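Local coordinates for xylan esterase 1 (Thermoanaerobacterium sp. 'JW/SL YS485', PDB 3FCY), which probably hydrolyses acetyl esters of xylan and related substrates, as an acetyl xylan esterase of carbohydrate esterase family 7 with an alpha/beta-hydrolase fold, at residues 88-92 against 173-179; 163-169 against 250-256; 188-192 against 221-225; 211-215 against 227-233. All blocks are in the same frame, centred on the assembly; numbering follows the deposited sequence.

Contact 1 (88-92 against 173-179)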
loop_
_atom_site.group_PDB
_atom_site.type_symbol
_atom_site.label_atom_id
_atom_site.label_comp_id
_atom_site.label_asym_id
_atom_site.label_seq_id
_atom_site.Cartn_x
_atom_site.Cartn_y
_atom_site.Cartn_z
ATOM N N THR A 88 -21.064 33.159 -21.827
ATOM C CA THR A 88 -20.284 33.907 -20.855
ATOM C C THR A 88 -20.970 33.888 -19.495
ATOM O O THR A 88 -22.150 34.214 -19.382
ATOM C CB THR A 88 -20.086 35.367 -21.319
ATOM O OG1 THR A 88 -19.392 35.372 -22.576
ATOM C CG2 THR A 88 -19.281 36.152 -20.297
ATOM N N GLY A 89 -20.223 33.485 -18.471
ATOM C CA GLY A 89 -20.764 33.435 -17.124
ATOM C C GLY A 89 -20.296 34.649 -16.342
ATOM O O GLY A 89 -19.770 35.593 -16.929
ATOM N N VAL A 90 -20.476 34.634 -15.026
ATOM C CA VAL A 90 -20.054 35.764 -14.213
ATOM C C VAL A 90 -18.543 35.955 -14.320
ATOM O O VAL A 90 -17.804 35.004 -14.574
ATOM C CB VAL A 90 -20.447 35.578 -12.720
ATOM C CG1 VAL A 90 -21.969 35.585 -12.580
ATOM C CG2 VAL A 90 -19.863 34.277 -12.170
ATOM N N ARG A 91 -18.107 37.197 -14.144
ATOM C CA ARG A 91 -16.699 37.573 -14.204
ATOM C C ARG A 91 -16.096 37.413 -15.600
ATOM O O ARG A 91 -14.875 37.345 -15.755
ATOM C CB ARG A 91 -15.883 36.774 -13.170
ATOM C CG ARG A 91 -16.440 36.845 -11.741
ATOM C CD ARG A 91 -16.748 38.283 -11.324
ATOM N NE ARG A 91 -17.575 38.364 -10.116
ATOM C CZ ARG A 91 -17.136 38.155 -8.875
ATOM N NH1 ARG A 91 -15.863 37.847 -8.654
ATOM N NH2 ARG A 91 -17.972 38.263 -7.849
ATOM N N GLY A 92 -16.963 37.351 -16.609
ATOM C CA GLY A 92 -16.514 37.237 -17.987
ATOM C C GLY A 92 -15.964 35.899 -18.451
ATOM O O GLY A 92 -15.397 35.813 -19.539
ATOM N N ASP A 173 -17.684 36.591 -1.975
ATOM C CA ASP A 173 -18.283 36.695 -3.305
ATOM C C ASP A 173 -17.315 36.318 -4.430
ATOM O O ASP A 173 -17.703 36.292 -5.597
ATOM C CB ASP A 173 -18.810 38.118 -3.552
ATOM C CG ASP A 173 -19.987 38.484 -2.651
ATOM O OD1 ASP A 173 -20.519 39.604 -2.805
ATOM O OD2 ASP A 173 -20.385 37.668 -1.792
ATOM N N ASN A 174 -16.062 36.029 -4.086
ATOM C CA ASN A 174 -15.062 35.662 -5.092
ATOM C C ASN A 174 -14.680 34.183 -5.032
ATOM O O ASN A 174 -13.718 33.750 -5.677
ATOM C CB ASN A 174 -13.803 36.522 -4.940
ATOM C CG ASN A 174 -14.086 38.006 -5.103
ATOM O OD1 ASN A 174 -14.813 38.417 -6.012
ATOM N ND2 ASN A 174 -13.500 38.821 -4.229
ATOM N N MET A 175 -15.429 33.409 -4.254
ATOM C CA MET A 175 -15.156 31.981 -4.137
ATOM C C MET A 175 -15.512 31.321 -5.466
ATOM O O MET A 175 -16.614 31.500 -5.980
ATOM C CB MET A 175 -15.963 31.400 -2.979
ATOM C CG MET A 175 -15.463 31.905 -1.630
ATOM S SD MET A 175 -16.499 31.455 -0.242
ATOM C CE MET A 175 -16.034 29.743 -0.008
ATOM N N LEU A 176 -14.568 30.569 -6.025
ATOM C CA LEU A 176 -14.769 29.933 -7.322
ATOM C C LEU A 176 -15.996 29.032 -7.465
ATOM O O LEU A 176 -16.661 29.076 -8.495
ATOM C CB LEU A 176 -13.514 29.158 -7.739
ATOM C CG LEU A 176 -13.580 28.503 -9.121
ATOM C CD1 LEU A 176 -13.884 29.555 -10.182
ATOM C CD2 LEU A 176 -12.260 27.797 -9.430
ATOM N N PHE A 177 -16.307 28.209 -6.470
ATOM C CA PHE A 177 -17.483 27.346 -6.618
ATOM C C PHE A 177 -18.774 28.154 -6.581
ATOM O O PHE A 177 -19.844 27.654 -6.923
ATOM C CB PHE A 177 -17.512 26.235 -5.565
ATOM C CG PHE A 177 -16.939 24.931 -6.056
ATOM C CD1 PHE A 177 -17.529 24.257 -7.127
ATOM C CD2 PHE A 177 -15.797 24.390 -5.474
ATOM C CE1 PHE A 177 -16.986 23.062 -7.613
ATOM C CE2 PHE A 177 -15.247 23.200 -5.950
ATOM C CZ PHE A 177 -15.841 22.535 -7.023
ATOM N N ARG A 178 -18.663 29.409 -6.169
ATOM C CA ARG A 178 -19.815 30.294 -6.135
ATOM C C ARG A 178 -20.132 30.602 -7.604
ATOM O O ARG A 178 -21.291 30.549 -8.033
ATOM C CB ARG A 178 -19.459 31.564 -5.355
ATOM C CG ARG A 178 -20.561 32.605 -5.223
ATOM C CD ARG A 178 -20.419 33.667 -6.286
ATOM N NE ARG A 178 -21.011 34.941 -5.884
ATOM C CZ ARG A 178 -21.041 36.015 -6.664
ATOM N NH1 ARG A 178 -20.513 35.962 -7.882
ATOM N NH2 ARG A 178 -21.602 37.137 -6.236
ATOM N N HIS A 179 -19.088 30.886 -8.380
ATOM C CA HIS A 179 -19.257 31.186 -9.798
ATOM C C HIS A 179 -19.689 29.928 -10.550
ATOM O O HIS A 179 -20.568 29.979 -11.411
ATOM C CB HIS A 179 -17.951 31.711 -10.403
ATOM C CG HIS A 179 -17.311 32.802 -9.603
ATOM N ND1 HIS A 179 -18.039 33.767 -8.942
ATOM C CD2 HIS A 179 -16.006 33.092 -9.375
ATOM C CE1 HIS A 179 -17.213 34.605 -8.340
ATOM N NE2 HIS A 179 -15.973 34.217 -8.586
#

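Contact 2 (163-169 against 250-256)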
loop_
_atom_site.group_PDB
_atom_site.type_symbol
_atom_site.label_atom_id
_atom_site.label_comp_id
_atom_site.label_asym_id
_atom_site.label_seq_id
_atom_site.Cartn_x
_atom_site.Cartn_y
_atom_site.Cartn_z
ATOM N N HIS A 163 -10.389 23.491 -5.882
ATOM C CA HIS A 163 -11.313 24.570 -6.199
ATOM C C HIS A 163 -12.222 24.910 -5.016
ATOM O O HIS A 163 -12.822 25.983 -4.979
ATOM C CB HIS A 163 -12.160 24.197 -7.419
ATOM C CG HIS A 163 -11.469 24.432 -8.726
ATOM N ND1 HIS A 163 -12.001 24.026 -9.931
ATOM C CD2 HIS A 163 -10.305 25.060 -9.021
ATOM C CE1 HIS A 163 -11.196 24.397 -10.912
ATOM N NE2 HIS A 163 -10.160 25.026 -10.386
ATOM N N ILE A 164 -12.326 23.998 -4.052
ATOM C CA ILE A 164 -13.160 24.242 -2.877
ATOM C C ILE A 164 -12.609 25.408 -2.057
ATOM O O ILE A 164 -13.367 26.266 -1.602
ATOM C CB ILE A 164 -13.235 23.001 -1.967
ATOM C CG1 ILE A 164 -13.932 21.856 -2.706
ATOM C CG2 ILE A 164 -13.976 23.343 -0.672
ATOM C CD1 ILE A 164 -14.032 20.578 -1.900
ATOM N N ILE A 165 -11.290 25.430 -1.860
ATOM C CA ILE A 165 -10.654 26.496 -1.093
ATOM C C ILE A 165 -10.189 27.645 -1.981
ATOM O O ILE A 165 -9.582 28.594 -1.497
ATOM C CB ILE A 165 -9.430 25.981 -0.292
ATOM C CG1 ILE A 165 -8.365 25.435 -1.248
ATOM C CG2 ILE A 165 -9.863 24.904 0.694
ATOM C CD1 ILE A 165 -7.049 25.104 -0.562
ATOM N N ARG A 166 -10.465 27.558 -3.279
ATOM C CA ARG A 166 -10.067 28.607 -4.215
ATOM C C ARG A 166 -10.883 29.877 -3.932
ATOM O O ARG A 166 -12.102 29.890 -4.093
ATOM C CB ARG A 166 -10.291 28.139 -5.661
ATOM C CG ARG A 166 -9.687 29.046 -6.739
ATOM C CD ARG A 166 -8.162 29.172 -6.600
ATOM N NE ARG A 166 -7.498 27.871 -6.641
ATOM C CZ ARG A 166 -7.211 27.193 -7.750
ATOM N NH1 ARG A 166 -7.516 27.688 -8.944
ATOM N NH2 ARG A 166 -6.635 25.998 -7.664
ATOM N N GLY A 167 -10.198 30.935 -3.502
ATOM C CA GLY A 167 -10.868 32.182 -3.182
ATOM C C GLY A 167 -11.354 32.213 -1.741
ATOM O O GLY A 167 -12.058 33.140 -1.328
ATOM N N LEU A 168 -10.973 31.204 -0.966
ATOM C CA LEU A 168 -11.382 31.124 0.434
ATOM C C LEU A 168 -10.812 32.270 1.281
ATOM O O LEU A 168 -11.464 32.727 2.219
ATOM C CB LEU A 168 -10.970 29.770 1.021
ATOM C CG LEU A 168 -11.400 29.459 2.462
ATOM C CD1 LEU A 168 -12.920 29.526 2.589
ATOM C CD2 LEU A 168 -10.897 28.082 2.850
ATOM N N ASP A 169 -9.601 32.730 0.963
ATOM C CA ASP A 169 -8.993 33.839 1.706
ATOM C C ASP A 169 -9.312 35.186 1.054
ATOM O O ASP A 169 -8.782 36.220 1.458
ATOM C CB ASP A 169 -7.467 33.696 1.793
ATOM C CG ASP A 169 -7.031 32.598 2.741
ATOM O OD1 ASP A 169 -7.727 32.359 3.752
ATOM O OD2 ASP A 169 -5.973 31.985 2.483
ATOM N N TYR A 250 -11.368 15.522 -0.620
ATOM C CA TYR A 250 -11.442 16.634 0.326
ATOM C C TYR A 250 -10.098 16.984 0.976
ATOM O O TYR A 250 -10.053 17.718 1.967
ATOM C CB TYR A 250 -12.455 16.310 1.425
ATOM C CG TYR A 250 -13.910 16.428 1.006
ATOM C CD1 TYR A 250 -14.472 17.673 0.709
ATOM C CD2 TYR A 250 -14.735 15.302 0.953
ATOM C CE1 TYR A 250 -15.825 17.796 0.374
ATOM C CE2 TYR A 250 -16.094 15.412 0.617
ATOM C CZ TYR A 250 -16.628 16.664 0.331
ATOM O OH TYR A 250 -17.964 16.784 0.008
ATOM N N GLN A 251 -9.009 16.467 0.416
ATOM C CA GLN A 251 -7.669 16.715 0.955
ATOM C C GLN A 251 -7.318 18.198 1.122
ATOM O O GLN A 251 -6.636 18.578 2.075
ATOM C CB GLN A 251 -6.618 16.056 0.052
ATOM C CG GLN A 251 -5.170 16.297 0.480
ATOM C CD GLN A 251 -4.849 15.690 1.831
ATOM O OE1 GLN A 251 -5.089 14.507 2.064
ATOM N NE2 GLN A 251 -4.296 16.494 2.728
ATOM N N GLU A 252 -7.785 19.027 0.195
ATOM C CA GLU A 252 -7.485 20.454 0.231
ATOM C C GLU A 252 -7.939 21.166 1.503
ATOM O O GLU A 252 -7.343 22.167 1.898
ATOM C CB GLU A 252 -8.076 21.138 -1.000
ATOM C CG GLU A 252 -9.595 21.154 -1.062
ATOM C CD GLU A 252 -10.095 21.445 -2.459
ATOM O OE1 GLU A 252 -10.118 20.510 -3.287
ATOM O OE2 GLU A 252 -10.449 22.609 -2.735
ATOM N N ILE A 253 -8.981 20.659 2.150
ATOM C CA ILE A 253 -9.444 21.279 3.388
ATOM C C ILE A 253 -8.366 21.084 4.452
ATOM O O ILE A 253 -8.095 21.983 5.249
ATOM C CB ILE A 253 -10.760 20.654 3.873
ATOM C CG1 ILE A 253 -11.889 21.037 2.913
ATOM C CG2 ILE A 253 -11.066 21.118 5.290
ATOM C CD1 ILE A 253 -13.193 20.337 3.197
ATOM N N THR A 254 -7.757 19.902 4.455
ATOM C CA THR A 254 -6.680 19.598 5.394
ATOM C C THR A 254 -5.459 20.443 5.018
ATOM O O THR A 254 -4.816 21.032 5.889
ATOM C CB THR A 254 -6.306 18.097 5.355
ATOM O OG1 THR A 254 -7.322 17.338 6.019
ATOM C CG2 THR A 254 -4.956 17.847 6.042
ATOM N N ASP A 255 -5.152 20.515 3.722
ATOM C CA ASP A 255 -4.009 21.304 3.261
ATOM C C ASP A 255 -4.166 22.754 3.701
ATOM O O ASP A 255 -3.208 23.388 4.151
ATOM C CB ASP A 255 -3.888 21.280 1.732
ATOM C CG ASP A 255 -3.528 19.907 1.182
ATOM O OD1 ASP A 255 -3.125 19.023 1.965
ATOM O OD2 ASP A 255 -3.642 19.724 -0.047
ATOM N N TYR A 256 -5.379 23.281 3.557
ATOM C CA TYR A 256 -5.640 24.659 3.942
ATOM C C TYR A 256 -5.267 24.933 5.395
ATOM O O TYR A 256 -4.512 25.859 5.685
ATOM C CB TYR A 256 -7.110 25.021 3.740
ATOM C CG TYR A 256 -7.374 26.451 4.132
ATOM C CD1 TYR A 256 -7.065 27.499 3.265
ATOM C CD2 TYR A 256 -7.846 26.765 5.404
ATOM C CE1 TYR A 256 -7.217 28.825 3.657
ATOM C CE2 TYR A 256 -8.000 28.089 5.808
ATOM C CZ TYR A 256 -7.684 29.111 4.932
ATOM O OH TYR A 256 -7.832 30.419 5.334
#

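Contact 3 (188-192 against 221-225)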
loop_
_atom_site.group_PDB
_atom_site.type_symbol
_atom_site.label_atom_id
_atom_site.label_comp_id
_atom_site.label_asym_id
_atom_site.label_seq_id
_atom_site.Cartn_x
_atom_site.Cartn_y
_atom_site.Cartn_z
ATOM N N ALA A 188 -28.932 26.354 -16.948
ATOM C CA ALA A 188 -30.275 25.785 -16.867
ATOM C C ALA A 188 -31.280 26.738 -17.528
ATOM O O ALA A 188 -32.203 26.300 -18.219
ATOM C CB ALA A 188 -30.665 25.537 -15.406
ATOM N N GLY A 189 -31.085 28.037 -17.315
ATOM C CA GLY A 189 -31.968 29.032 -17.902
ATOM C C GLY A 189 -31.793 29.097 -19.405
ATOM O O GLY A 189 -32.762 29.263 -20.149
ATOM N N ILE A 190 -30.549 28.964 -19.856
ATOM C CA ILE A 190 -30.257 28.997 -21.282
ATOM C C ILE A 190 -30.913 27.790 -21.945
ATOM O O ILE A 190 -31.508 27.901 -23.014
ATOM C CB ILE A 190 -28.727 28.963 -21.537
ATOM C CG1 ILE A 190 -28.102 30.300 -21.123
ATOM C CG2 ILE A 190 -28.439 28.661 -23.001
ATOM C CD1 ILE A 190 -26.580 30.338 -21.236
ATOM N N VAL A 191 -30.801 26.634 -21.300
ATOM C CA VAL A 191 -31.389 25.411 -21.830
ATOM C C VAL A 191 -32.905 25.553 -21.911
ATOM O O VAL A 191 -33.519 25.154 -22.897
ATOM C CB VAL A 191 -31.034 24.200 -20.942
ATOM C CG1 VAL A 191 -31.881 22.996 -21.331
ATOM C CG2 VAL A 191 -29.547 23.876 -21.084
ATOM N N MET A 192 -33.498 26.130 -20.869
ATOM C CA MET A 192 -34.943 26.327 -20.822
ATOM C C MET A 192 -35.430 27.300 -21.906
ATOM O O MET A 192 -36.622 27.334 -22.226
ATOM C CB MET A 192 -35.361 26.821 -19.427
ATOM C CG MET A 192 -35.171 25.782 -18.322
ATOM S SD MET A 192 -35.489 26.399 -16.641
ATOM C CE MET A 192 -35.420 24.881 -15.686
ATOM N N GLU A 221 -31.942 27.379 -9.601
ATOM C CA GLU A 221 -32.888 27.508 -10.706
ATOM C C GLU A 221 -34.026 26.547 -10.374
ATOM O O GLU A 221 -34.104 25.444 -10.920
ATOM C CB GLU A 221 -32.255 27.134 -12.050
ATOM C CG GLU A 221 -33.261 27.098 -13.205
ATOM C CD GLU A 221 -34.139 28.345 -13.260
ATOM O OE1 GLU A 221 -33.697 29.374 -13.809
ATOM O OE2 GLU A 221 -35.273 28.296 -12.738
ATOM N N PRO A 222 -34.922 26.962 -9.460
ATOM C CA PRO A 222 -36.086 26.200 -8.984
ATOM C C PRO A 222 -36.991 25.629 -10.076
ATOM O O PRO A 222 -37.800 24.737 -9.808
ATOM C CB PRO A 222 -36.824 27.208 -8.100
ATOM C CG PRO A 222 -35.736 28.115 -7.623
ATOM C CD PRO A 222 -34.917 28.313 -8.872
ATOM N N ARG A 223 -36.863 26.139 -11.298
ATOM C CA ARG A 223 -37.682 25.642 -12.396
ATOM C C ARG A 223 -37.282 24.225 -12.795
ATOM O O ARG A 223 -38.075 23.502 -13.404
ATOM C CB ARG A 223 -37.595 26.578 -13.611
ATOM C CG ARG A 223 -38.360 27.894 -13.448
ATOM C CD ARG A 223 -38.330 28.728 -14.731
ATOM N NE ARG A 223 -36.987 29.215 -15.036
ATOM C CZ ARG A 223 -36.612 29.712 -16.213
ATOM N NH1 ARG A 223 -37.477 29.795 -17.215
ATOM N NH2 ARG A 223 -35.363 30.127 -16.389
ATOM N N VAL A 224 -36.056 23.825 -12.460
ATOM C CA VAL A 224 -35.594 22.474 -12.778
ATOM C C VAL A 224 -36.583 21.480 -12.173
ATOM O O VAL A 224 -36.867 21.526 -10.979
ATOM C CB VAL A 224 -34.181 22.223 -12.218
ATOM C CG1 VAL A 224 -33.833 20.745 -12.308
ATOM C CG2 VAL A 224 -33.174 23.051 -13.002
ATOM N N ARG A 225 -37.083 20.578 -13.010
ATOM C CA ARG A 225 -38.097 19.597 -12.617
ATOM C C ARG A 225 -37.634 18.267 -11.999
ATOM O O ARG A 225 -38.311 17.729 -11.112
ATOM C CB ARG A 225 -38.987 19.309 -13.833
ATOM C CG ARG A 225 -40.294 18.616 -13.509
ATOM C CD ARG A 225 -41.204 19.512 -12.683
ATOM N NE ARG A 225 -42.475 18.854 -12.400
ATOM C CZ ARG A 225 -42.612 17.792 -11.613
ATOM N NH1 ARG A 225 -41.551 17.262 -11.015
ATOM N NH2 ARG A 225 -43.811 17.248 -11.436
#

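Contact 4 (211-215 against 227-233)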
loop_
_atom_site.group_PDB
_atom_site.type_symbol
_atom_site.label_atom_id
_atom_site.label_comp_id
_atom_site.label_asym_id
_atom_site.label_seq_id
_atom_site.Cartn_x
_atom_site.Cartn_y
_atom_site.Cartn_z
ATOM N N GLY A 211 -22.881 15.496 -8.760
ATOM C CA GLY A 211 -24.074 15.302 -7.955
ATOM C C GLY A 211 -24.287 16.516 -7.070
ATOM O O GLY A 211 -25.423 16.887 -6.767
ATOM N N GLY A 212 -23.185 17.133 -6.651
ATOM C CA GLY A 212 -23.272 18.315 -5.817
ATOM C C GLY A 212 -23.745 19.486 -6.658
ATOM O O GLY A 212 -24.549 20.306 -6.214
ATOM N N LEU A 213 -23.238 19.554 -7.884
ATOM C CA LEU A 213 -23.607 20.603 -8.821
ATOM C C LEU A 213 -25.065 20.460 -9.255
ATOM O O LEU A 213 -25.725 21.456 -9.557
ATOM C CB LEU A 213 -22.700 20.560 -10.055
ATOM C CG LEU A 213 -21.236 20.944 -9.821
ATOM C CD1 LEU A 213 -20.460 20.828 -11.127
ATOM C CD2 LEU A 213 -21.162 22.368 -9.278
ATOM N N SER A 214 -25.556 19.224 -9.311
ATOM C CA SER A 214 -26.949 18.981 -9.695
ATOM C C SER A 214 -27.870 19.581 -8.640
ATOM O O SER A 214 -28.882 20.203 -8.966
ATOM C CB SER A 214 -27.229 17.478 -9.819
ATOM O OG SER A 214 -26.637 16.951 -10.989
ATOM N N LEU A 215 -27.513 19.392 -7.374
ATOM C CA LEU A 215 -28.303 19.929 -6.271
ATOM C C LEU A 215 -28.242 21.454 -6.295
ATOM O O LEU A 215 -29.267 22.125 -6.160
ATOM C CB LEU A 215 -27.771 19.410 -4.931
ATOM C CG LEU A 215 -27.857 17.901 -4.681
ATOM C CD1 LEU A 215 -27.083 17.551 -3.422
ATOM C CD2 LEU A 215 -29.316 17.469 -4.556
ATOM N N VAL A 227 -34.117 15.873 -10.511
ATOM C CA VAL A 227 -32.738 15.922 -10.031
ATOM C C VAL A 227 -32.186 14.554 -9.641
ATOM O O VAL A 227 -32.744 13.874 -8.780
ATOM C CB VAL A 227 -32.608 16.833 -8.789
ATOM C CG1 VAL A 227 -31.138 17.047 -8.450
ATOM C CG2 VAL A 227 -33.320 18.160 -9.028
ATOM N N VAL A 228 -31.098 14.147 -10.286
ATOM C CA VAL A 228 -30.455 12.883 -9.945
ATOM C C VAL A 228 -29.079 13.245 -9.400
ATOM O O VAL A 228 -28.235 13.790 -10.118
ATOM C CB VAL A 228 -30.312 11.939 -11.161
ATOM C CG1 VAL A 228 -29.511 10.697 -10.761
ATOM C CG2 VAL A 228 -31.702 11.510 -11.659
ATOM N N SER A 229 -28.876 12.964 -8.119
ATOM C CA SER A 229 -27.619 13.264 -7.446
ATOM C C SER A 229 -27.002 11.991 -6.880
ATOM O O SER A 229 -27.486 11.431 -5.891
ATOM C CB SER A 229 -27.866 14.277 -6.328
ATOM O OG SER A 229 -26.655 14.680 -5.723
ATOM N N GLU A 230 -25.929 11.539 -7.518
ATOM C CA GLU A 230 -25.235 10.326 -7.113
ATOM C C GLU A 230 -24.054 10.625 -6.200
ATOM O O GLU A 230 -23.139 11.352 -6.580
ATOM C CB GLU A 230 -24.773 9.572 -8.360
ATOM C CG GLU A 230 -25.934 9.151 -9.240
ATOM C CD GLU A 230 -25.507 8.485 -10.527
ATOM O OE1 GLU A 230 -24.724 7.515 -10.473
ATOM O OE2 GLU A 230 -25.968 8.925 -11.598
ATOM N N TYR A 231 -24.080 10.045 -5.001
ATOM C CA TYR A 231 -23.029 10.250 -4.002
ATOM C C TYR A 231 -22.414 11.639 -4.138
ATOM O O TYR A 231 -21.233 11.786 -4.460
ATOM C CB TYR A 231 -21.951 9.153 -4.107
ATOM C CG TYR A 231 -21.533 8.737 -5.507
ATOM C CD1 TYR A 231 -20.324 9.168 -6.056
ATOM C CD2 TYR A 231 -22.314 7.858 -6.256
ATOM C CE1 TYR A 231 -19.899 8.723 -7.316
ATOM C CE2 TYR A 231 -21.901 7.410 -7.511
ATOM C CZ TYR A 231 -20.693 7.842 -8.035
ATOM O OH TYR A 231 -20.283 7.386 -9.267
ATOM N N PRO A 232 -23.220 12.680 -3.871
ATOM C CA PRO A 232 -22.797 14.081 -3.962
ATOM C C PRO A 232 -21.577 14.499 -3.149
ATOM O O PRO A 232 -21.382 14.082 -2.007
ATOM C CB PRO A 232 -24.056 14.851 -3.561
ATOM C CG PRO A 232 -24.746 13.904 -2.613
ATOM C CD PRO A 232 -24.585 12.581 -3.321
ATOM N N PHE A 233 -20.766 15.332 -3.787
ATOM C CA PHE A 233 -19.543 15.903 -3.232
ATOM C C PHE A 233 -19.937 17.352 -2.917
ATOM O O PHE A 233 -20.979 17.815 -3.384
ATOM C CB PHE A 233 -18.465 15.848 -4.324
ATOM C CG PHE A 233 -17.129 16.427 -3.934
ATOM C CD1 PHE A 233 -16.422 15.935 -2.843
ATOM C CD2 PHE A 233 -16.535 17.411 -4.728
ATOM C CE1 PHE A 233 -15.139 16.406 -2.553
ATOM C CE2 PHE A 233 -15.256 17.885 -4.448
ATOM C CZ PHE A 233 -14.558 17.381 -3.356
#

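Contact 1 (88-92 against 173-179)
The imidazole of H179 lies between R91 on one face and the carbonyl O of M175 on the other, with R178 NH1 at its edge, in plane. R91 CG sits over the ring as a CH-pi contact, 4.2 Å from the centroid and 15° off the normal. The contact ties the loop between strands 80-88 and 94-102 of the alpha/beta-hydrolase sheet to the start of helix 176-192. The bend at chi2 (-48°) brings the R91 guanidinium past the ring, with H179 CE1 3.4 Å above one of its faces. R91 NH1 donates to a lone pair of N174 OD1 at 2.9 Å (149°), while N174 ND2 is bonded to D170 OD1. R91 NH2 makes a weak bond to D173 O, which also lies over the centre of the R178 guanidinium. Both arginines form salt bridges with E60, whose charge would probably offset the 3.4 Å approach of R91 NH2 to R178 NH1. An alanine in place of R91 would probably cost N174 OD1 this donor, E60 a salt bridge and the H179 ring its CH-pi partner. Alongside, V90 CG2 packs 3.7 Å from H179 ND1, a buried nitrogen with no polar partner.

Contact 2 (163-169 against 250-256)
E252 and Y256 supply the polar contacts by which helix 251-260 holds residues 163-169, part of the loop between strand 136-140 and helix 176-192, with a type II beta turn at I165-L168. E252 OE2 accepts two successive backbone N-H groups: I165 N at 3.1 Å (N-H...O 150°), met nearly along the C-O axis, and I164 N in a weak, bent bond. The other oxygen, OE1, is hydrogen-bonded to the hydroxyl of Y117, a predicted substrate-binding residue. Further along the helix, Y256 OH donates to the syn lone pair of D169 OD1 at 2.5 Å, the carboxylate meeting the ring at its edge; R266 NH2 also bonds this hydroxyl.

Apolar contacts accompany these bonds. Y256 CG, anti to the backbone N (chi1 -180°), carries the ring out to L168, whose CD2 sits almost centrally over its face, 3.8 Å from the centroid and 8° off the normal, a CH-pi contact. I165 CG2 lies 4.1 Å from Y256 CB. Beyond E252, I164 CD1 reaches Y250 CD1 at 3.9 Å.

The buried E252 carboxylate thus pins the loop backbone while binding Y117, consistent with a second-shell role in placing that tyrosine. D169 and R266 would probably polarise the Y256 hydroxyl and fix its rotation.

Contact 3 (188-192 against 221-225)
M192, near the C-terminal end of helix 176-192, sends its side chain across the type I beta turn E221-V224 that follows helix 209-220. From CB, which is directed at the turn, CG leaves anti to the carbonyl carbon (chi1 -67°), and the chain then runs fully extended. M192 SD arrives over the centre of the R223 guanidinium, 3.5 Å above its plane, and also lies 3.7 Å from R223 CB. M192 CE goes on, to 3.5 Å from both R223 CB and V224 N, and ends among aliphatic groups, with V224 CG2 at 3.9 Å and E221 CG close by.

The guanidinium facing the sulfur is held in orientation by E221 of the same turn. R223 grips E221 side-on, NE to OE2 at 3.0 Å in a salt bridge and NH2 to OE1 at 3.2 Å, both carboxylate oxygens lying near the guanidinium plane but being met from above their own. E221 OE2 also accepts R223 N through its anti lone pair, so one oxygen ties together the backbone and side chain of the arginine. A188 CB adds a contact on E221 CG at 3.7 Å.

A188 continues onto C217 and V224 onto A218, both in helix 209-220, while M192 rests on V202 and V224 on V204 of strand 202-207. The turn, between helix 209-220 and strand 226-230, lies alongside the end of helix 176-192, with V224 turned to the sheet.

Contact 4 (211-215 against 227-233)
S229 and L215 meet where helix 209-220 lies on strand 226-230, the second half of the beta-alpha-beta crossover that begins at strand 202-207 and carries the predicted nucleophile S208. The two short axes run 6.9 Å apart at 149°, close to antiparallel. S229 points its CB at the helix, and with OG anti to the backbone N the hydroxyl donates to G211 O at 2.7 Å. It comes from well above the carbonyl plane, 50° out of it; the same oxygen also accepts a weak helical bond from L215 N.

L215 lies against this hydroxyl, its CG 3.6 Å from S229 OG. Its two methyls then diverge: L215 CD2 lies near V227 CG1, and L215 CD1 slants across to P232 CB, just after the strand, at 4.1 Å. A glycine in place of L215 would probably open a gap beside S229 OG and cost V227 and P232 one apolar neighbour.

Glycines bring the backbones together at the other end. A side chain on G211 would collide with E230 O, and one on G212 with F233 O; instead G212 CA makes a CA-H...O contact of 3.4 Å to F233 O. F233 in turn packs against S208 and Y117. One buried hydroxyl thus bonds a helix carbonyl beside apolar side chains, and the side-chain-free glycines let the chain after the strand come close to what is probably the nucleophile elbow.

Contacts 1 and 3 hold the two ends of helix 176-192, their centres 19 Å apart. Contact 1 closes before contacts 3 and 4 open, and these two cross along the chain: contact 3 brings the loop between helix 209-220 and strand 226-230 to helix 176-192, while contact 4 joins that helix and strand directly. Contact 2 lies toward the active-site side. It touches contact 1 through L176 and F177 on H163, and contact 4 through F233 against Y250 and I164, yet its centre is 29 Å from contact 3, across the chain's centre. Contacts 3 and 4 both fall inside the long loop closed by contact 2, so that residues 163-169 and 250-256 bracket the segment bearing the predicted nucleophile.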